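Side-chain contacts in putative enoyl-CoA hydratase/isomerase (Mycobacterium abscessus, PDB 3RSI), which probably acts as a hydro-lyase in lipid metabolism, as a member of the enoyl-CoA hydratase/isomerase (crotonase) family: residues V20-N25 / A42-E47; V212-E217 / R239-S244. One frame throughout, in Å; residues are numbered along the deposited sequence.

Contact 1 (V20-N25 / A42-E47)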
loop_
_atom_site.group_PDB
_atom_site.type_symbol
_atom_site.label_atom_id
_atom_site.label_comp_id
_atom_site.label_asym_id
_atom_site.label_seq_id
_atom_site.Cartn_x
_atom_site.Cartn_y
_atom_site.Cartn_z
ATOM N N VAL B 20 19.645 -15.005 15.934
ATOM C CA VAL B 20 19.970 -14.132 17.068
ATOM C C VAL B 20 18.655 -13.532 17.535
ATOM O O VAL B 20 17.835 -13.130 16.702
ATOM C CB VAL B 20 20.992 -12.985 16.715
ATOM C CG1 VAL B 20 20.684 -12.368 15.382
ATOM C CG2 VAL B 20 20.982 -11.882 17.780
ATOM N N ILE B 21 18.463 -13.496 18.855
ATOM C CA ILE B 21 17.315 -12.876 19.481
ATOM C C ILE B 21 17.789 -11.672 20.286
ATOM O O ILE B 21 18.659 -11.797 21.162
ATOM C CB ILE B 21 16.585 -13.844 20.434
ATOM C CG1 ILE B 21 16.159 -15.109 19.686
ATOM C CG2 ILE B 21 15.355 -13.161 21.058
ATOM C CD1 ILE B 21 15.935 -16.262 20.616
ATOM N N LEU B 22 17.201 -10.525 19.967
ATOM C CA LEU B 22 17.487 -9.266 20.611
ATOM C C LEU B 22 16.312 -8.935 21.512
ATOM O O LEU B 22 15.155 -8.936 21.065
ATOM C CB LEU B 22 17.642 -8.169 19.560
ATOM C CG LEU B 22 18.744 -8.360 18.514
ATOM C CD1 LEU B 22 18.740 -7.186 17.543
ATOM C CD2 LEU B 22 20.086 -8.477 19.208
ATOM N N THR B 23 16.595 -8.645 22.775
ATOM C CA THR B 23 15.538 -8.350 23.711
ATOM C C THR B 23 15.774 -6.994 24.349
ATOM O O THR B 23 16.740 -6.834 25.091
ATOM C CB THR B 23 15.419 -9.418 24.800
ATOM O OG1 THR B 23 15.177 -10.681 24.186
ATOM C CG2 THR B 23 14.262 -9.084 25.752
ATOM N N MET B 24 14.887 -6.042 24.045
ATOM C CA MET B 24 14.909 -4.731 24.657
ATOM C C MET B 24 14.538 -4.926 26.128
ATOM O O MET B 24 13.501 -5.508 26.431
ATOM C CB MET B 24 13.916 -3.809 23.959
ATOM C CG MET B 24 14.261 -3.532 22.522
ATOM S SD MET B 24 12.991 -2.645 21.613
ATOM C CE MET B 24 11.838 -4.011 21.296
ATOM N N ASN B 25 15.414 -4.479 27.021
ATOM C CA ASN B 25 15.369 -4.854 28.441
ATOM C C ASN B 25 15.517 -3.675 29.407
ATOM O O ASN B 25 16.585 -3.447 29.963
ATOM C CB ASN B 25 16.481 -5.865 28.708
ATOM C CG ASN B 25 16.447 -6.413 30.120
ATOM O OD1 ASN B 25 15.378 -6.577 30.712
ATOM N ND2 ASN B 25 17.614 -6.678 30.670
ATOM N N ALA B 42 23.216 -0.507 17.469
ATOM C CA ALA B 42 24.185 -0.288 16.384
ATOM C C ALA B 42 25.194 -1.411 16.365
ATOM O O ALA B 42 25.458 -2.001 15.318
ATOM C CB ALA B 42 24.882 1.084 16.496
ATOM N N ALA B 43 25.736 -1.736 17.533
ATOM C CA ALA B 43 26.694 -2.829 17.652
ATOM C C ALA B 43 26.105 -4.190 17.229
ATOM O O ALA B 43 26.787 -5.000 16.577
ATOM C CB ALA B 43 27.256 -2.905 19.083
ATOM N N ALA B 44 24.861 -4.449 17.604
ATOM C CA ALA B 44 24.210 -5.731 17.267
ATOM C C ALA B 44 23.955 -5.856 15.754
ATOM O O ALA B 44 24.093 -6.936 15.192
ATOM C CB ALA B 44 22.878 -5.914 18.065
ATOM N N TRP B 45 23.568 -4.768 15.101
ATOM C CA TRP B 45 23.377 -4.808 13.644
ATOM C C TRP B 45 24.705 -5.134 12.944
ATOM O O TRP B 45 24.726 -5.914 11.994
ATOM C CB TRP B 45 22.813 -3.499 13.080
ATOM C CG TRP B 45 21.559 -2.970 13.727
ATOM C CD1 TRP B 45 21.307 -1.677 14.049
ATOM C CD2 TRP B 45 20.408 -3.720 14.141
ATOM N NE1 TRP B 45 20.066 -1.561 14.620
ATOM C CE2 TRP B 45 19.490 -2.800 14.686
ATOM C CE3 TRP B 45 20.053 -5.072 14.079
ATOM C CZ2 TRP B 45 18.247 -3.194 15.194
ATOM C CZ3 TRP B 45 18.811 -5.461 14.567
ATOM C CH2 TRP B 45 17.921 -4.528 15.107
ATOM N N ASP B 46 25.802 -4.545 13.420
ATOM C CA ASP B 46 27.128 -4.816 12.855
ATOM C C ASP B 46 27.511 -6.288 12.997
ATOM O O ASP B 46 27.990 -6.894 12.046
ATOM C CB ASP B 46 28.191 -3.906 13.490
ATOM C CG ASP B 46 28.140 -2.488 12.946
ATOM O OD1 ASP B 46 27.499 -2.245 11.892
ATOM O OD2 ASP B 46 28.733 -1.605 13.575
ATOM N N GLU B 47 27.274 -6.866 14.173
ATOM C CA GLU B 47 27.505 -8.293 14.412
ATOM C C GLU B 47 26.659 -9.171 13.497
ATOM O O GLU B 47 27.150 -10.148 12.942
ATOM C CB GLU B 47 27.177 -8.635 15.863
ATOM C CG GLU B 47 27.328 -10.115 16.253
ATOM C CD GLU B 47 27.002 -10.359 17.743
ATOM O OE1 GLU B 47 27.347 -9.489 18.570
ATOM O OE2 GLU B 47 26.386 -11.404 18.089
#

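Contact 2 (V212-E217 / R239-S244)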
loop_
_atom_site.group_PDB
_atom_site.type_symbol
_atom_site.label_atom_id
_atom_site.label_comp_id
_atom_site.label_asym_id
_atom_site.label_seq_id
_atom_site.Cartn_x
_atom_site.Cartn_y
_atom_site.Cartn_z
ATOM N N VAL B 212 1.662 18.887 14.152
ATOM C CA VAL B 212 0.656 18.344 13.222
ATOM C C VAL B 212 0.851 18.821 11.765
ATOM O O VAL B 212 0.836 18.015 10.834
ATOM C CB VAL B 212 -0.791 18.626 13.743
ATOM C CG1 VAL B 212 -1.846 18.265 12.685
ATOM C CG2 VAL B 212 -1.026 17.858 15.069
ATOM N N ARG B 213 1.035 20.127 11.560
ATOM C CA ARG B 213 1.296 20.687 10.221
ATOM C C ARG B 213 2.573 20.087 9.586
ATOM O O ARG B 213 2.558 19.616 8.450
ATOM C CB ARG B 213 1.430 22.214 10.344
ATOM C CG ARG B 213 1.996 22.948 9.147
ATOM C CD ARG B 213 2.139 24.478 9.392
ATOM N NE ARG B 213 1.037 24.972 10.223
ATOM C CZ ARG B 213 1.155 25.551 11.422
ATOM N NH1 ARG B 213 0.055 25.925 12.076
ATOM N NH2 ARG B 213 2.342 25.786 11.976
ATOM N N ASN B 214 3.682 20.111 10.319
ATOM C CA ASN B 214 4.932 19.593 9.757
ATOM C C ASN B 214 4.892 18.093 9.544
ATOM O O ASN B 214 5.495 17.592 8.592
ATOM C CB ASN B 214 6.164 19.996 10.581
ATOM C CG ASN B 214 6.508 21.472 10.419
ATOM O OD1 ASN B 214 5.639 22.274 10.107
ATOM N ND2 ASN B 214 7.772 21.829 10.638
ATOM N N ALA B 215 4.184 17.373 10.410
ATOM C CA ALA B 215 4.027 15.925 10.215
ATOM C C ALA B 215 3.249 15.614 8.925
ATOM O O ALA B 215 3.674 14.790 8.110
ATOM C CB ALA B 215 3.366 15.276 11.436
ATOM N N LYS B 216 2.119 16.274 8.730
ATOM C CA LYS B 216 1.379 16.103 7.475
ATOM C C LYS B 216 2.226 16.480 6.263
ATOM O O LYS B 216 2.249 15.760 5.284
ATOM C CB LYS B 216 0.076 16.900 7.459
ATOM C CG LYS B 216 -0.718 16.708 6.128
ATOM C CD LYS B 216 -2.113 17.406 6.111
ATOM C CE LYS B 216 -2.721 17.294 4.722
ATOM N NZ LYS B 216 -4.144 17.735 4.633
ATOM N N GLU B 217 2.945 17.585 6.340
ATOM C CA GLU B 217 3.739 18.034 5.213
ATOM C C GLU B 217 4.881 17.072 4.935
ATOM O O GLU B 217 5.194 16.817 3.764
ATOM C CB GLU B 217 4.280 19.452 5.443
ATOM C CG GLU B 217 5.080 19.971 4.250
ATOM C CD GLU B 217 5.466 21.412 4.383
ATOM O OE1 GLU B 217 5.087 22.059 5.377
ATOM O OE2 GLU B 217 6.166 21.896 3.480
ATOM N N ARG B 239 13.305 19.247 12.193
ATOM C CA ARG B 239 14.209 20.126 12.946
ATOM C C ARG B 239 13.495 21.291 13.627
ATOM O O ARG B 239 13.712 21.511 14.816
ATOM C CB ARG B 239 15.350 20.666 12.061
ATOM C CG ARG B 239 16.478 19.698 11.837
ATOM C CD ARG B 239 17.609 20.308 10.986
ATOM N NE ARG B 239 18.031 19.372 9.938
ATOM C CZ ARG B 239 17.866 19.535 8.622
ATOM N NH1 ARG B 239 17.312 20.634 8.106
ATOM N NH2 ARG B 239 18.290 18.582 7.803
ATOM N N PRO B 240 12.653 22.045 12.880
ATOM C CA PRO B 240 11.901 23.147 13.488
ATOM C C PRO B 240 10.996 22.677 14.629
ATOM O O PRO B 240 10.843 23.393 15.607
ATOM C CB PRO B 240 11.073 23.703 12.319
ATOM C CG PRO B 240 11.822 23.353 11.129
ATOM C CD PRO B 240 12.436 22.002 11.427
ATOM N N VAL B 241 10.447 21.473 14.526
ATOM C CA VAL B 241 9.587 20.934 15.583
ATOM C C VAL B 241 10.415 20.673 16.844
ATOM O O VAL B 241 10.052 21.122 17.930
ATOM C CB VAL B 241 8.852 19.654 15.129
ATOM C CG1 VAL B 241 8.091 19.029 16.274
ATOM C CG2 VAL B 241 7.907 19.975 13.957
ATOM N N ILE B 242 11.544 19.993 16.683
ATOM C CA ILE B 242 12.462 19.729 17.810
ATOM C C ILE B 242 12.849 20.984 18.580
ATOM O O ILE B 242 12.879 20.988 19.809
ATOM C CB ILE B 242 13.766 19.017 17.330
ATOM C CG1 ILE B 242 13.447 17.653 16.730
ATOM C CG2 ILE B 242 14.758 18.829 18.484
ATOM C CD1 ILE B 242 12.567 16.843 17.592
ATOM N N THR B 243 13.109 22.066 17.859
ATOM C CA THR B 243 13.562 23.317 18.460
ATOM C C THR B 243 12.425 24.281 18.841
ATOM O O THR B 243 12.682 25.410 19.282
ATOM C CB THR B 243 14.565 24.019 17.528
ATOM O OG1 THR B 243 13.939 24.317 16.274
ATOM C CG2 THR B 243 15.796 23.101 17.296
ATOM N N SER B 244 11.186 23.827 18.710
ATOM C CA SER B 244 10.016 24.686 18.912
ATOM C C SER B 244 9.742 24.931 20.400
ATOM O O SER B 244 10.151 24.147 21.274
ATOM C CB SER B 244 8.781 24.071 18.229
ATOM O OG SER B 244 8.336 22.870 18.876
#

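Contact 1 (V20-N25 / A42-E47)
The indole of Trp45 meets Leu22 obliquely, at the far end of its six-membered ring. CD1 of Leu22 lies 3.4 Å from CZ3 of Trp45, a tight fit for two carbons. Leu22 CD1 is also 3.7 Å from Trp45 CH2. The ring of Phe41 also meets the indole, with the two planes about 15° apart. At the pyrrole side, NE1 of Trp45 is hydrogen-bonded to Gly94 O of the second subunit, and Leu101 of that subunit packs on the same residue. The indole is thus held by its polar end while its hydrocarbon end reaches the strand.

The CB of Trp45 points away from the strand. Its CG stands anti to the carbonyl carbon (chi1 -52°), and the length of the ring brings CZ3 and CH2 back to Leu22. Leu22 divides its fork between two residues. CD1 takes the indole, and Leu22 CD2 rests 4.0 Å from Ala44 CB. The small methyl of Ala44 faces the strand, where the backbones come nearest: the CA atoms of Leu22 and Ala44 are 8.3 Å apart. Leu22 also packs on Val13 and Leu59 of the flanking strands. All three touching residues are buried, and the contact is purely apolar. It seats helix 35-50 on strand 19-24, within the beta-alpha-beta unit that runs on into the parallel strand 56-61 of the crotonase fold.

Contact 2 (V212-E217 / R239-S244)
Two consecutive helices, 209-222 and 227-242, run antiparallel as a helical hairpin in the C-terminal part of the crotonase fold. Asn214 on the first meets Val241 and Pro240 on the second. Asn214 and Val241 form the closest pairing of the two segments, 7.6 Å from CA to CA.

One methyl of Val241 does most of the touching. Val241 CG2 lies 3.8 Å from Asn214 CB and equally close to Asn214 ND2. As side chains the two run antiparallel, and the methyl lies alongside the amide arm. CG of Asn214 is anti to its carbonyl carbon (chi1 -73°), which carries the amide across to the second helix. There ND2 is hydrogen-bonded to Leu237 O, so the amide nitrogen of this buried side chain is satisfied by the helix it packs on. Pro240 lies roughly perpendicular to Asn214 and adds a looser touch, Pro240 CB to Asn214 ND2 at 4.2 Å. The second helix is kinked at Pro240. Val241 also packs on Gly143 of the second subunit, which places the hairpin beside a subunit interface.

The second helix ends just beyond the contact. Ser244 is the N-cap of helix 245-253, and its OG is hydrogen-bonded to Ala247 N. Ser244 OG also donates to Val241 O at 2.6 Å, in the carbonyl plane and on a lone pair.

How the contacts relate
From the N terminus, contact 1 comes first. It closes the loop between strand 19-24 and helix 35-50, and the chain then returns to the same sheet as strand 56-61. The chain next runs through the remaining strands and several helices before it reaches helix 209-222. Contact 2 closes the hairpin from there to the end of helix 227-242, just ahead of helix 245-253. The two loops follow one another; they neither nest nor cross. The centres of contact 1 and contact 2 are about 31 Å apart. The nearest atoms of contact 1 and contact 2 are about 20 Å apart. Contact 1 ties a helix to a sheet, contact 2 a helix to a helix. Both lie against the second subunit.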